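Local coordinates for protein phosphoribosyl-AMP cyclohydrolase (Medicago truncatula, PDB 7BGM) that catalyses the second and third steps of histidine biosynthesis in plants, probably hydrolysing phosphoribosyl-ATP to phosphoribosyl-AMP and diphosphate and then opening the adenine ring, at residues 211-214 / 215-218; 198-201 / 202-206; 127-130 / 131-134; 167-170 / 171-174. All blocks are in the same frame, centred on the assembly; numbering follows the deposited sequence.

Contact 1: residues 211-214 / 215-218; sequences VLQV and LRQR
Val214 CG1 lies over one face of the Arg218 guanidinium, 3.7 Å from Arg218 NE, and the two side chains run side by side the same way. With CG1 anti to the backbone N (chi1 168°), the methyl of Val214 is carried forward to meet the extended arginine. Elsewhere on the same turn, Gln213 CG meets Arg216 NH2 at 3.5 Å, approaching the guanidinium obliquely; a bend at chi3 of Arg216 (55°) folds its head back to this methylene. Swapping Gln213 for an alanine would remove methylene and amide and is likely to open a gap beside Arg216 NH2, leaving the head held chiefly by its outside salt bridge. On the buried flank, Leu212 CD2 touches Leu215 CD1 at 4.1 Å. Beneath these pairs run four backbone hydrogen bonds, the straightest from Arg216 N to Leu212 O (2.9 Å, N-H...O 174°).

Outside the turn, Arg216 NE forms a salt bridge with Asp27, which would hold that side chain's far end. Arg218 reaches the second subunit, where NH1 pairs with Asp192 and NH2 donates to the carbonyl of Ser188, while Ala191 of that subunit packs on Val214 and Leu215. These last turns of alpha-helix 208-218 lie in the pyrophosphohydrolase part of the chain, a family of the MazG clan, and Arg218 belongs to an AMP site seen in this protein.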
ATOM      1  N   VAL A 211       1.522  -3.436 -13.823  1.00 26.89           N
ATOM      2  CA  VAL A 211       2.617  -4.398 -13.738  1.00 26.91           C
ATOM      3  C   VAL A 211       2.360  -5.376 -12.597  1.00 27.16           C
ATOM      4  O   VAL A 211       2.514  -6.595 -12.748  1.00 28.95           O
ATOM      5  CB  VAL A 211       3.957  -3.660 -13.561  1.00 28.34           C
ATOM      6  CG1 VAL A 211       5.132  -4.685 -13.371  1.00 28.79           C
ATOM      7  CG2 VAL A 211       4.228  -2.730 -14.767  1.00 28.58           C
ATOM      8  N   LEU A 212       1.914  -4.862 -11.442  1.00 26.94           N
ATOM      9  CA  LEU A 212       1.690  -5.744 -10.303  1.00 27.25           C
ATOM     10  C   LEU A 212       0.491  -6.665 -10.529  1.00 27.08           C
ATOM     11  O   LEU A 212       0.482  -7.799 -10.040  1.00 31.53           O
ATOM     12  CB  LEU A 212       1.512  -4.904  -9.023  1.00 26.34           C
ATOM     13  CG  LEU A 212       2.745  -4.081  -8.616  1.00 25.07           C
ATOM     14  CD1 LEU A 212       2.620  -3.300  -7.305  1.00 25.29           C
ATOM     15  CD2 LEU A 212       3.987  -4.988  -8.567  1.00 28.78           C
ATOM     16  N   GLN A 213      -0.537  -6.198 -11.241  1.00 25.67           N
ATOM     17  CA  GLN A 213      -1.593  -7.098 -11.664  1.00 25.09           C
ATOM     18  C   GLN A 213      -1.022  -8.247 -12.498  1.00 28.32           C
ATOM     19  O   GLN A 213      -1.403  -9.406 -12.299  1.00 30.03           O
ATOM     20  CB  GLN A 213      -2.670  -6.331 -12.452  1.00 28.14           C
ATOM     21  CG  GLN A 213      -3.700  -7.264 -13.060  1.00 30.74           C
ATOM     22  CD  GLN A 213      -4.864  -6.538 -13.690  1.00 38.64           C
ATOM     23  OE1 GLN A 213      -5.334  -5.544 -13.172  1.00 45.74           O
ATOM     24  NE2 GLN A 213      -5.349  -7.055 -14.807  1.00 41.73           N
ATOM     25  N   VAL A 214      -0.105  -7.953 -13.439  1.00 28.55           N
ATOM     26  CA  VAL A 214       0.481  -9.024 -14.248  1.00 29.65           C
ATOM     27  C   VAL A 214       1.134 -10.062 -13.346  1.00 30.15           C
ATOM     28  O   VAL A 214       0.919 -11.272 -13.508  1.00 33.31           O
ATOM     29  CB  VAL A 214       1.488  -8.459 -15.267  1.00 28.88           C
ATOM     30  CG1 VAL A 214       2.323  -9.616 -15.914  1.00 28.82           C
ATOM     31  CG2 VAL A 214       0.770  -7.750 -16.345  1.00 29.49           C
ATOM     32  N   LEU A 215       1.914  -9.603 -12.361  1.00 32.91           N
ATOM     33  CA  LEU A 215       2.610 -10.531 -11.460  1.00 33.95           C
ATOM     34  C   LEU A 215       1.634 -11.354 -10.620  1.00 34.01           C
ATOM     35  O   LEU A 215       1.815 -12.565 -10.444  1.00 35.01           O
ATOM     36  CB  LEU A 215       3.579  -9.762 -10.564  1.00 36.27           C
ATOM     37  CG  LEU A 215       4.845  -9.236 -11.212  1.00 36.40           C
ATOM     38  CD1 LEU A 215       5.588  -8.350 -10.247  1.00 35.11           C
ATOM     39  CD2 LEU A 215       5.702 -10.435 -11.611  1.00 37.19           C
ATOM     40  N   ARG A 216       0.625 -10.706 -10.036  1.00 30.19           N
ATOM     41  CA  ARG A 216      -0.383 -11.456  -9.293  1.00 32.56           C
ATOM     42  C   ARG A 216      -0.990 -12.554 -10.148  1.00 34.69           C
ATOM     43  O   ARG A 216      -1.149 -13.693  -9.691  1.00 35.99           O
ATOM     44  CB  ARG A 216      -1.478 -10.519  -8.790  1.00 30.70           C
ATOM     45  CG  ARG A 216      -2.736 -11.275  -8.347  1.00 31.26           C
ATOM     46  CD  ARG A 216      -3.720 -10.345  -7.664  1.00 30.69           C
ATOM     47  NE  ARG A 216      -4.117  -9.152  -8.439  1.00 30.59           N
ATOM     48  CZ  ARG A 216      -5.028  -9.132  -9.411  1.00 30.19           C
ATOM     49  NH1 ARG A 216      -5.666 -10.249  -9.780  1.00 30.21           N
ATOM     50  NH2 ARG A 216      -5.310  -7.973 -10.019  1.00 29.93           N
ATOM     51  N   GLN A 217      -1.314 -12.237 -11.405  1.00 34.19           N
ATOM     52  CA  GLN A 217      -2.018 -13.201 -12.232  1.00 36.57           C
ATOM     53  C   GLN A 217      -1.121 -14.368 -12.610  1.00 41.24           C
ATOM     54  O   GLN A 217      -1.620 -15.479 -12.814  1.00 44.51           O
ATOM     55  CB  GLN A 217      -2.574 -12.522 -13.484  1.00 38.51           C
ATOM     56  CG  GLN A 217      -3.692 -11.580 -13.153  1.00 40.13           C
ATOM     57  CD  GLN A 217      -4.120 -10.750 -14.350  1.00 46.76           C
ATOM     58  OE1 GLN A 217      -3.326 -10.504 -15.260  1.00 49.65           O
ATOM     59  NE2 GLN A 217      -5.371 -10.323 -14.358  1.00 50.03           N
ATOM     60  N   ARG A 218       0.196 -14.156 -12.670  1.00 42.19           N
ATOM     61  CA  ARG A 218       1.104 -15.286 -12.885  1.00 46.88           C
ATOM     62  C   ARG A 218       1.243 -16.195 -11.657  1.00 55.20           C
ATOM     63  O   ARG A 218       1.583 -17.374 -11.819  1.00 60.00           O
ATOM     64  CB  ARG A 218       2.488 -14.783 -13.285  1.00 46.28           C
ATOM     65  CG  ARG A 218       2.522 -14.003 -14.576  1.00 46.95           C
ATOM     66  CD  ARG A 218       3.956 -13.738 -15.032  1.00 53.40           C
ATOM     67  NE  ARG A 218       3.984 -12.917 -16.245  1.00 57.52           N
ATOM     68  CZ  ARG A 218       5.028 -12.193 -16.647  1.00 60.40           C
ATOM     69  NH1 ARG A 218       6.143 -12.173 -15.926  1.00 63.71           N
ATOM     70  NH2 ARG A 218       4.953 -11.476 -17.761  1.00 57.05           N
TER

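Contact 2: residues 198-201 / 202-206; sequences MVLL and ALKDV
Leu200 and Lys204 lie side by side, one turn apart, where helix 183-204 closes in a Schellman motif. Starting from the backbone, Lys204 CB sits 3.7 Å from the carbonyl oxygen of Leu200. The next carbon, Lys204 CG, is tucked in at 3.5 Å from that same Leu200 O and also touches Leu200 CD2 at 4.0 Å. Beyond CG the chain bends at chi2 (-61°) and again at chi3, leading the tip away from the turn; NZ ends on the second subunit, hydrogen-bonded to the backbone carbonyl of Glu181 there. CB and CG thus rest on the lysine's own helix, while the rest of the chain goes to the second subunit, where the residue also packs on Thr186.

Asp205 takes a positive phi of 66°, and this reverses the chain so that two N-H groups point back into the last turn. One bond runs from Asp205 N to Ala202 O at 3.2 Å. The backbone N-H of Lys204 is shared, bonding Leu200 O and, weakly, Leu201 O. Met198 packs on Leu128 and Ile135 of helix 127-140, and Val199 on Leu162 of helix 159-178.

As is usual at a Schellman end, the two residues that bracket it also meet through apolar groups: Leu201 CD2 contacts Val206 CG1 at 4.0 Å, beside the nearly straight bond from Val206 N to Leu201 O (3.0 Å, N-H...O 173°).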
ATOM      1  N   MET A 198      10.929   3.083 -14.316  1.00 32.65           N
ATOM      2  CA  MET A 198       9.670   3.807 -14.199  1.00 30.89           C
ATOM      3  C   MET A 198       9.589   4.995 -15.155  1.00 31.87           C
ATOM      4  O   MET A 198       8.482   5.392 -15.541  1.00 32.59           O
ATOM      5  CB  MET A 198       9.453   4.229 -12.747  1.00 31.30           C
ATOM      6  CG  MET A 198       8.981   3.029 -11.971  1.00 31.22           C
ATOM      7  SD  MET A 198       8.994   3.340 -10.223  1.00 34.26           S
ATOM      8  CE  MET A 198       7.614   4.471 -10.135  1.00 33.50           C
ATOM      9  N   VAL A 199      10.727   5.585 -15.535  1.00 32.43           N
ATOM     10  CA  VAL A 199      10.685   6.621 -16.569  1.00 34.59           C
ATOM     11  C   VAL A 199      10.234   6.026 -17.900  1.00 33.89           C
ATOM     12  O   VAL A 199       9.418   6.625 -18.621  1.00 34.46           O
ATOM     13  CB  VAL A 199      12.043   7.338 -16.688  1.00 34.56           C
ATOM     14  CG1 VAL A 199      11.992   8.414 -17.789  1.00 34.98           C
ATOM     15  CG2 VAL A 199      12.423   7.953 -15.342  1.00 34.86           C
ATOM     16  N   LEU A 200      10.737   4.833 -18.239  1.00 35.58           N
ATOM     17  CA  LEU A 200      10.265   4.145 -19.441  1.00 34.66           C
ATOM     18  C   LEU A 200       8.780   3.806 -19.342  1.00 34.18           C
ATOM     19  O   LEU A 200       8.035   3.969 -20.316  1.00 33.88           O
ATOM     20  CB  LEU A 200      11.104   2.883 -19.704  1.00 33.07           C
ATOM     21  CG  LEU A 200      10.747   2.017 -20.918  1.00 33.21           C
ATOM     22  CD1 LEU A 200      12.010   1.301 -21.476  1.00 33.01           C
ATOM     23  CD2 LEU A 200       9.683   0.975 -20.610  1.00 33.96           C
ATOM     24  N   LEU A 201       8.320   3.331 -18.170  1.00 33.45           N
ATOM     25  CA  LEU A 201       6.885   3.073 -18.025  1.00 33.32           C
ATOM     26  C   LEU A 201       6.068   4.324 -18.314  1.00 34.26           C
ATOM     27  O   LEU A 201       5.013   4.252 -18.967  1.00 35.25           O
ATOM     28  CB  LEU A 201       6.566   2.561 -16.619  1.00 30.38           C
ATOM     29  CG  LEU A 201       7.157   1.221 -16.187  1.00 28.05           C
ATOM     30  CD1 LEU A 201       6.620   0.840 -14.809  1.00 29.81           C
ATOM     31  CD2 LEU A 201       6.835   0.129 -17.207  1.00 30.02           C
ATOM     32  N   ALA A 202       6.538   5.484 -17.840  1.00 30.74           N
ATOM     33  CA  ALA A 202       5.814   6.726 -18.103  1.00 30.79           C
ATOM     34  C   ALA A 202       5.723   7.018 -19.597  1.00 33.85           C
ATOM     35  O   ALA A 202       4.665   7.431 -20.101  1.00 37.08           O
ATOM     36  CB  ALA A 202       6.482   7.891 -17.378  1.00 31.93           C
ATOM     37  N   LEU A 203       6.822   6.811 -20.325  1.00 34.14           N
ATOM     38  CA  LEU A 203       6.802   7.036 -21.771  1.00 36.74           C
ATOM     39  C   LEU A 203       5.840   6.084 -22.489  1.00 38.59           C
ATOM     40  O   LEU A 203       5.243   6.464 -23.513  1.00 39.86           O
ATOM     41  CB  LEU A 203       8.222   6.910 -22.337  1.00 37.00           C
ATOM     42  CG  LEU A 203       9.220   7.984 -21.889  1.00 38.75           C
ATOM     43  CD1 LEU A 203      10.629   7.699 -22.377  1.00 41.15           C
ATOM     44  CD2 LEU A 203       8.746   9.373 -22.361  1.00 38.62           C
ATOM     45  N   LYS A 204       5.648   4.869 -21.961  1.00 36.57           N
ATOM     46  CA  LYS A 204       4.765   3.868 -22.562  1.00 37.37           C
ATOM     47  C   LYS A 204       3.339   3.902 -22.016  1.00 38.44           C
ATOM     48  O   LYS A 204       2.505   3.095 -22.452  1.00 37.55           O
ATOM     49  CB  LYS A 204       5.340   2.460 -22.358  1.00 36.01           C
ATOM     50  CG  LYS A 204       6.701   2.241 -23.027  1.00 36.31           C
ATOM     51  CD  LYS A 204       6.661   2.419 -24.569  1.00 35.64           C
ATOM     52  CE  LYS A 204       5.756   1.386 -25.245  1.00 36.39           C
ATOM     53  NZ  LYS A 204       5.682   1.564 -26.764  1.00 37.50           N
ATOM     54  N   ASP A 205       3.047   4.799 -21.073  1.00 38.78           N
ATOM     55  CA  ASP A 205       1.704   4.950 -20.514  1.00 41.24           C
ATOM     56  C   ASP A 205       1.306   3.703 -19.718  1.00 38.12           C
ATOM     57  O   ASP A 205       0.148   3.277 -19.740  1.00 37.83           O
ATOM     58  CB  ASP A 205       0.676   5.264 -21.615  1.00 46.45           C
ATOM     59  CG  ASP A 205      -0.615   5.854 -21.069  1.00 59.56           C
ATOM     60  OD1 ASP A 205      -0.622   6.321 -19.910  1.00 63.89           O
ATOM     61  OD2 ASP A 205      -1.629   5.850 -21.807  1.00 65.75           O
ATOM     62  N   VAL A 206       2.279   3.103 -19.031  1.00 32.85           N
ATOM     63  CA  VAL A 206       2.059   1.923 -18.189  1.00 31.66           C
ATOM     64  C   VAL A 206       2.128   2.337 -16.728  1.00 31.09           C
ATOM     65  O   VAL A 206       3.076   3.009 -16.308  1.00 32.94           O
ATOM     66  CB  VAL A 206       3.076   0.807 -18.485  1.00 31.74           C
ATOM     67  CG1 VAL A 206       2.857  -0.346 -17.520  1.00 33.33           C
ATOM     68  CG2 VAL A 206       2.879   0.328 -19.919  1.00 35.31           C
TER

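Contact 3: residues 127-130 / 131-134; sequences SLYA and LEST
From Ser127 to Thr134 the backbone makes regular alpha-helical i to i+4 hydrogen bonds, Leu131 to Ser127, Glu132 to Leu128, Ser133 to Tyr129 and Thr134 to Ala130, with the shortest from Ser133 N to Tyr129 O at 2.8 Å. This is the opening of helix 127-140, part of the helical pyrophosphohydrolase unit.

The carbonyl of Ala130 is gripped twice by one residue. Thr134 N reaches Ala130 O at 2.9 Å, and the hydroxyl Thr134 OG1 donates to the same oxygen at 3.2 Å from the opposite face of the carbonyl plane, 36° out of it. A first torsion of -69° sets OG1 beside the threonine's backbone N and swings it back over the preceding turn. A valine in its place would have no hydroxyl to give, which would probably leave Ala130 O to the backbone N-H and let go the second hold on that carbonyl.

Leu131 packs on Met198 of helix 183-204, and Ser127 OG bonds Asp27 of the second subunit. Tyr129 touches Val208 and, at its hydroxyl end, Leu212 of helix 208-218. Glu132 carries its carboxylate out on an extended chain; OE2 accepts from Val208 N at the start of that helix, which ties the two helices together. The other oxygen, Glu132 OE1, lies at the edge of the tyrosine ring, near its plane, 3.8 Å from Tyr129 CD1. A water donates both to Glu132 OE1 at 2.6 Å and to the carbonyl oxygen Tyr129 O at 2.9 Å.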
ATOM      1  N   SER A 127       5.564   5.536  -1.124  1.00 22.55           N
ATOM      2  CA  SER A 127       6.798   5.937  -1.826  1.00 24.92           C
ATOM      3  C   SER A 127       6.831   5.566  -3.313  1.00 25.60           C
ATOM      4  O   SER A 127       7.268   6.375  -4.152  1.00 25.33           O
ATOM      5  CB  SER A 127       7.999   5.338  -1.099  1.00 24.93           C
ATOM      6  OG  SER A 127       8.076   5.958   0.182  1.00 26.74           O
ATOM      7  N   LEU A 128       6.452   4.330  -3.660  1.00 24.31           N
ATOM      8  CA  LEU A 128       6.568   3.909  -5.055  1.00 22.54           C
ATOM      9  C   LEU A 128       5.631   4.711  -5.950  1.00 24.40           C
ATOM     10  O   LEU A 128       6.009   5.118  -7.052  1.00 25.96           O
ATOM     11  CB  LEU A 128       6.278   2.414  -5.172  1.00 25.43           C
ATOM     12  CG  LEU A 128       6.346   1.745  -6.531  1.00 29.70           C
ATOM     13  CD1 LEU A 128       7.733   1.974  -7.131  1.00 30.31           C
ATOM     14  CD2 LEU A 128       6.043   0.242  -6.361  1.00 30.70           C
ATOM     15  N   TYR A 129       4.400   4.956  -5.488  1.00 23.71           N
ATOM     16  CA  TYR A 129       3.381   5.660  -6.265  1.00 24.40           C
ATOM     17  C   TYR A 129       3.627   7.169  -6.266  1.00 23.80           C
ATOM     18  O   TYR A 129       3.281   7.855  -7.252  1.00 24.88           O
ATOM     19  CB  TYR A 129       1.984   5.268  -5.725  1.00 21.57           C
ATOM     20  CG  TYR A 129       1.901   3.750  -5.798  1.00 22.48           C
ATOM     21  CD1 TYR A 129       1.630   3.116  -7.020  1.00 23.23           C
ATOM     22  CD2 TYR A 129       2.212   2.932  -4.670  1.00 22.08           C
ATOM     23  CE1 TYR A 129       1.623   1.731  -7.132  1.00 22.36           C
ATOM     24  CE2 TYR A 129       2.208   1.538  -4.777  1.00 23.39           C
ATOM     25  CZ  TYR A 129       1.933   0.944  -6.035  1.00 22.79           C
ATOM     26  OH  TYR A 129       1.921  -0.423  -6.197  1.00 23.36           O
ATOM     27  N   ALA A 130       4.274   7.675  -5.203  1.00 24.53           N
ATOM     28  CA  ALA A 130       4.705   9.067  -5.160  1.00 24.00           C
ATOM     29  C   ALA A 130       5.753   9.327  -6.235  1.00 27.01           C
ATOM     30  O   ALA A 130       5.694  10.336  -6.954  1.00 29.00           O
ATOM     31  CB  ALA A 130       5.240   9.416  -3.764  1.00 25.11           C
ATOM     32  N   LEU A 131       6.697   8.412  -6.380  1.00 25.56           N
ATOM     33  CA  LEU A 131       7.666   8.551  -7.455  1.00 26.93           C
ATOM     34  C   LEU A 131       6.986   8.483  -8.820  1.00 28.51           C
ATOM     35  O   LEU A 131       7.320   9.254  -9.728  1.00 29.76           O
ATOM     36  CB  LEU A 131       8.741   7.474  -7.327  1.00 28.20           C
ATOM     37  CG  LEU A 131       9.767   7.463  -8.470  1.00 30.76           C
ATOM     38  CD1 LEU A 131      10.482   8.808  -8.553  1.00 34.66           C
ATOM     39  CD2 LEU A 131      10.773   6.362  -8.227  1.00 33.68           C
ATOM     40  N   GLU A 132       6.049   7.548  -8.990  1.00 28.01           N
ATOM     41  CA  GLU A 132       5.303   7.480 -10.239  1.00 26.55           C
ATOM     42  C   GLU A 132       4.616   8.807 -10.533  1.00 28.08           C
ATOM     43  O   GLU A 132       4.656   9.307 -11.665  1.00 31.18           O
ATOM     44  CB  GLU A 132       4.284   6.346 -10.173  1.00 26.90           C
ATOM     45  CG  GLU A 132       3.406   6.212 -11.397  1.00 29.81           C
ATOM     46  CD  GLU A 132       2.518   4.985 -11.326  1.00 29.22           C
ATOM     47  OE1 GLU A 132       1.729   4.902 -10.367  1.00 29.04           O
ATOM     48  OE2 GLU A 132       2.645   4.090 -12.206  1.00 31.76           O
ATOM     49  N   SER A 133       4.011   9.416  -9.511  1.00 26.98           N
ATOM     50  CA  SER A 133       3.320  10.684  -9.723  1.00 28.38           C
ATOM     51  C   SER A 133       4.285  11.800 -10.115  1.00 30.67           C
ATOM     52  O   SER A 133       3.997  12.602 -11.018  1.00 32.72           O
ATOM     53  CB  SER A 133       2.541  11.028  -8.456  1.00 30.53           C
ATOM     54  OG  SER A 133       1.865  12.257  -8.565  1.00 33.85           O
ATOM     55  N   THR A 134       5.438  11.868  -9.452  1.00 31.13           N
ATOM     56  CA  THR A 134       6.436  12.881  -9.785  1.00 34.65           C
ATOM     57  C   THR A 134       6.876  12.768 -11.239  1.00 35.03           C
ATOM     58  O   THR A 134       6.959  13.773 -11.951  1.00 37.49           O
ATOM     59  CB  THR A 134       7.632  12.739  -8.843  1.00 37.57           C
ATOM     60  OG1 THR A 134       7.228  13.127  -7.525  1.00 39.08           O
ATOM     61  CG2 THR A 134       8.795  13.615  -9.287  1.00 40.69           C
TER
HETATM   62  O   HOH W   1       1.034   6.898  -8.792  1.00 27.51           O

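Contact 4: residues 167-170 / 171-174; sequences REEA and NELC. With ZN (zinc ion), chain E.
The zinc site of the pyrophosphohydrolase half draws on this turn of helix 159-178, where Glu169 and Glu172 meet with their side chains crossing and their carboxylate planes 83° apart. Glu169 binds zinc through one oxygen: OE1 is 2.0 Å from the metal and OE2 stands off at 3.2 Å. A bend at chi2 (-64°) turns the carboxylate along the helix toward the following turn, so that Glu169 OE1 lies 4.1 Å from Glu172 CG. A water at 2.1 Å from zinc, with Glu189 and Asp192 of helix 183-204, supplies the remaining ligands.

Spacing and chemistry match the MazG-clan signature, in which an E-x-x-E pair on one helix faces an E-x-x-D pair on the next; here these are Glu169 and Glu172 against Glu189 and Asp192. Glu172 makes no bond to zinc in this model, although it binds magnesium or zinc in other structures of the protein. Its OE1 is 6.0 Å from Glu169 OE1. Lys165 forms salt bridges to Glu169 OE2, the oxygen not bound to zinc, and to Glu168 OE2, and so may help orient the Glu169 carboxylate.

The backbone beneath is plain alpha-helix, with Leu173 N bonded to Glu169 O at 2.9 Å and Cys174 N to Ala170 O at 3.1 Å. Away from the metal, Ala170 packs on Ala170 of the second subunit, and Arg167 NH2 bonds Asn171 OD1 of that subunit, a pairing that Asn171 returns to Arg167 of the same neighbour.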
ATOM      1  N   ARG A 167      19.854  -0.532 -19.217  1.00 37.51           N
ATOM      2  CA  ARG A 167      20.776  -1.640 -19.413  1.00 37.73           C
ATOM      3  C   ARG A 167      21.977  -1.534 -18.471  1.00 43.43           C
ATOM      4  O   ARG A 167      22.385  -2.528 -17.850  1.00 43.55           O
ATOM      5  CB  ARG A 167      21.222  -1.674 -20.881  1.00 35.81           C
ATOM      6  CG  ARG A 167      20.119  -2.149 -21.823  1.00 34.57           C
ATOM      7  CD  ARG A 167      20.564  -2.224 -23.274  1.00 36.35           C
ATOM      8  NE  ARG A 167      19.522  -2.803 -24.123  1.00 36.99           N
ATOM      9  CZ  ARG A 167      18.752  -2.098 -24.947  1.00 36.67           C
ATOM     10  NH1 ARG A 167      18.896  -0.783 -25.037  1.00 39.24           N
ATOM     11  NH2 ARG A 167      17.819  -2.709 -25.658  1.00 36.63           N
ATOM     12  N   GLU A 168      22.547  -0.328 -18.348  1.00 43.62           N
ATOM     13  CA  GLU A 168      23.688  -0.109 -17.463  1.00 46.10           C
ATOM     14  C   GLU A 168      23.348  -0.435 -16.015  1.00 46.54           C
ATOM     15  O   GLU A 168      24.144  -1.073 -15.309  1.00 46.05           O
ATOM     16  CB  GLU A 168      24.150   1.341 -17.578  1.00 51.11           C
ATOM     17  CG  GLU A 168      24.926   1.861 -16.368  1.00 57.60           C
ATOM     18  CD  GLU A 168      25.488   3.263 -16.576  1.00 60.91           C
ATOM     19  OE1 GLU A 168      26.081   3.528 -17.650  1.00 65.52           O
ATOM     20  OE2 GLU A 168      25.342   4.103 -15.666  1.00 61.58           O
ATOM     21  N   GLU A 169      22.174   0.014 -15.555  1.00 42.92           N
ATOM     22  CA  GLU A 169      21.798  -0.171 -14.156  1.00 41.69           C
ATOM     23  C   GLU A 169      21.491  -1.632 -13.850  1.00 39.24           C
ATOM     24  O   GLU A 169      21.773  -2.116 -12.742  1.00 38.29           O
ATOM     25  CB  GLU A 169      20.584   0.700 -13.811  1.00 44.43           C
ATOM     26  CG  GLU A 169      20.830   2.215 -13.855  1.00 47.46           C
ATOM     27  CD  GLU A 169      21.834   2.695 -12.821  1.00 49.61           C
ATOM     28  OE1 GLU A 169      22.278   1.871 -11.988  1.00 47.74           O
ATOM     29  OE2 GLU A 169      22.178   3.901 -12.837  1.00 49.77           O
ATOM     30  N   ALA A 170      20.862  -2.333 -14.798  1.00 37.32           N
ATOM     31  CA  ALA A 170      20.578  -3.748 -14.596  1.00 37.55           C
ATOM     32  C   ALA A 170      21.873  -4.526 -14.411  1.00 39.02           C
ATOM     33  O   ALA A 170      21.957  -5.433 -13.572  1.00 40.18           O
ATOM     34  CB  ALA A 170      19.788  -4.305 -15.780  1.00 36.10           C
ATOM     35  N   ASN A 171      22.898  -4.175 -15.187  1.00 40.18           N
ATOM     36  CA  ASN A 171      24.201  -4.807 -15.015  1.00 43.87           C
ATOM     37  C   ASN A 171      24.820  -4.461 -13.662  1.00 43.47           C
ATOM     38  O   ASN A 171      25.460  -5.318 -13.037  1.00 42.22           O
ATOM     39  CB  ASN A 171      25.128  -4.389 -16.149  1.00 45.97           C
ATOM     40  CG  ASN A 171      26.474  -5.063 -16.067  1.00 50.01           C
ATOM     41  OD1 ASN A 171      26.575  -6.287 -16.202  1.00 51.04           O
ATOM     42  ND2 ASN A 171      27.521  -4.272 -15.843  1.00 50.02           N
ATOM     43  N   GLU A 172      24.684  -3.200 -13.220  1.00 45.09           N
ATOM     44  CA  GLU A 172      25.165  -2.809 -11.889  1.00 47.79           C
ATOM     45  C   GLU A 172      24.512  -3.646 -10.797  1.00 43.43           C
ATOM     46  O   GLU A 172      25.176  -4.073  -9.845  1.00 43.43           O
ATOM     47  CB  GLU A 172      24.889  -1.325 -11.619  1.00 51.39           C
ATOM     48  CG  GLU A 172      25.732  -0.350 -12.407  1.00 56.97           C
ATOM     49  CD  GLU A 172      27.220  -0.560 -12.196  1.00 64.20           C
ATOM     50  OE1 GLU A 172      27.664  -0.654 -11.030  1.00 68.78           O
ATOM     51  OE2 GLU A 172      27.934  -0.643 -13.206  1.00 66.12           O
ATOM     52  N   LEU A 173      23.200  -3.856 -10.901  1.00 39.65           N
ATOM     53  CA  LEU A 173      22.506  -4.673  -9.913  1.00 39.00           C
ATOM     54  C   LEU A 173      23.050  -6.093  -9.900  1.00 37.84           C
ATOM     55  O   LEU A 173      23.289  -6.673  -8.827  1.00 38.39           O
ATOM     56  CB  LEU A 173      21.011  -4.680 -10.207  1.00 35.08           C
ATOM     57  CG  LEU A 173      20.152  -5.482  -9.234  1.00 35.03           C
ATOM     58  CD1 LEU A 173      20.112  -4.857  -7.819  1.00 36.51           C
ATOM     59  CD2 LEU A 173      18.753  -5.619  -9.821  1.00 35.25           C
ATOM     60  N   CYS A 174      23.271  -6.664 -11.088  1.00 35.32           N
ATOM     61  CA  CYS A 174      23.844  -8.006 -11.160  1.00 34.29           C
ATOM     62  C   CYS A 174      25.234  -8.049 -10.532  1.00 39.67           C
ATOM     63  O   CYS A 174      25.582  -9.027  -9.854  1.00 39.98           O
ATOM     64  CB  CYS A 174      23.902  -8.472 -12.614  1.00 35.52           C
ATOM     65  SG  CYS A 174      22.295  -8.798 -13.402  1.00 38.66           S
TER
HETATM   66 ZN    ZN E 303      23.376   2.352 -10.359  1.00 46.83          ZN
HETATM   67  O   HOH W   2      25.291   3.094 -10.751  1.00 50.27           O

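In the fold
All four are short local helical contacts in the pyrophosphohydrolase part, contact 2 running off its helix end, and each touches the second subunit. All are partly buried, contact 3 nearest the chain's centre (11 Å) and contact 4 farthest (28 Å). Met198 of contact 2 packs into contact 3, also against Leu131 CD2. Contact 1, on the next helix after contact 2, joins it through Val211 CG2 and Val206 CG1, 3.9 Å apart, but commits its arginines to salt bridges, one within the chain and one to the second subunit. Contact 4 stands apart and is the one built round a metal. Arg218 of contact 1 pairs with the second subunit's Asp192, the counterpart of a zinc ligand beside contact 4.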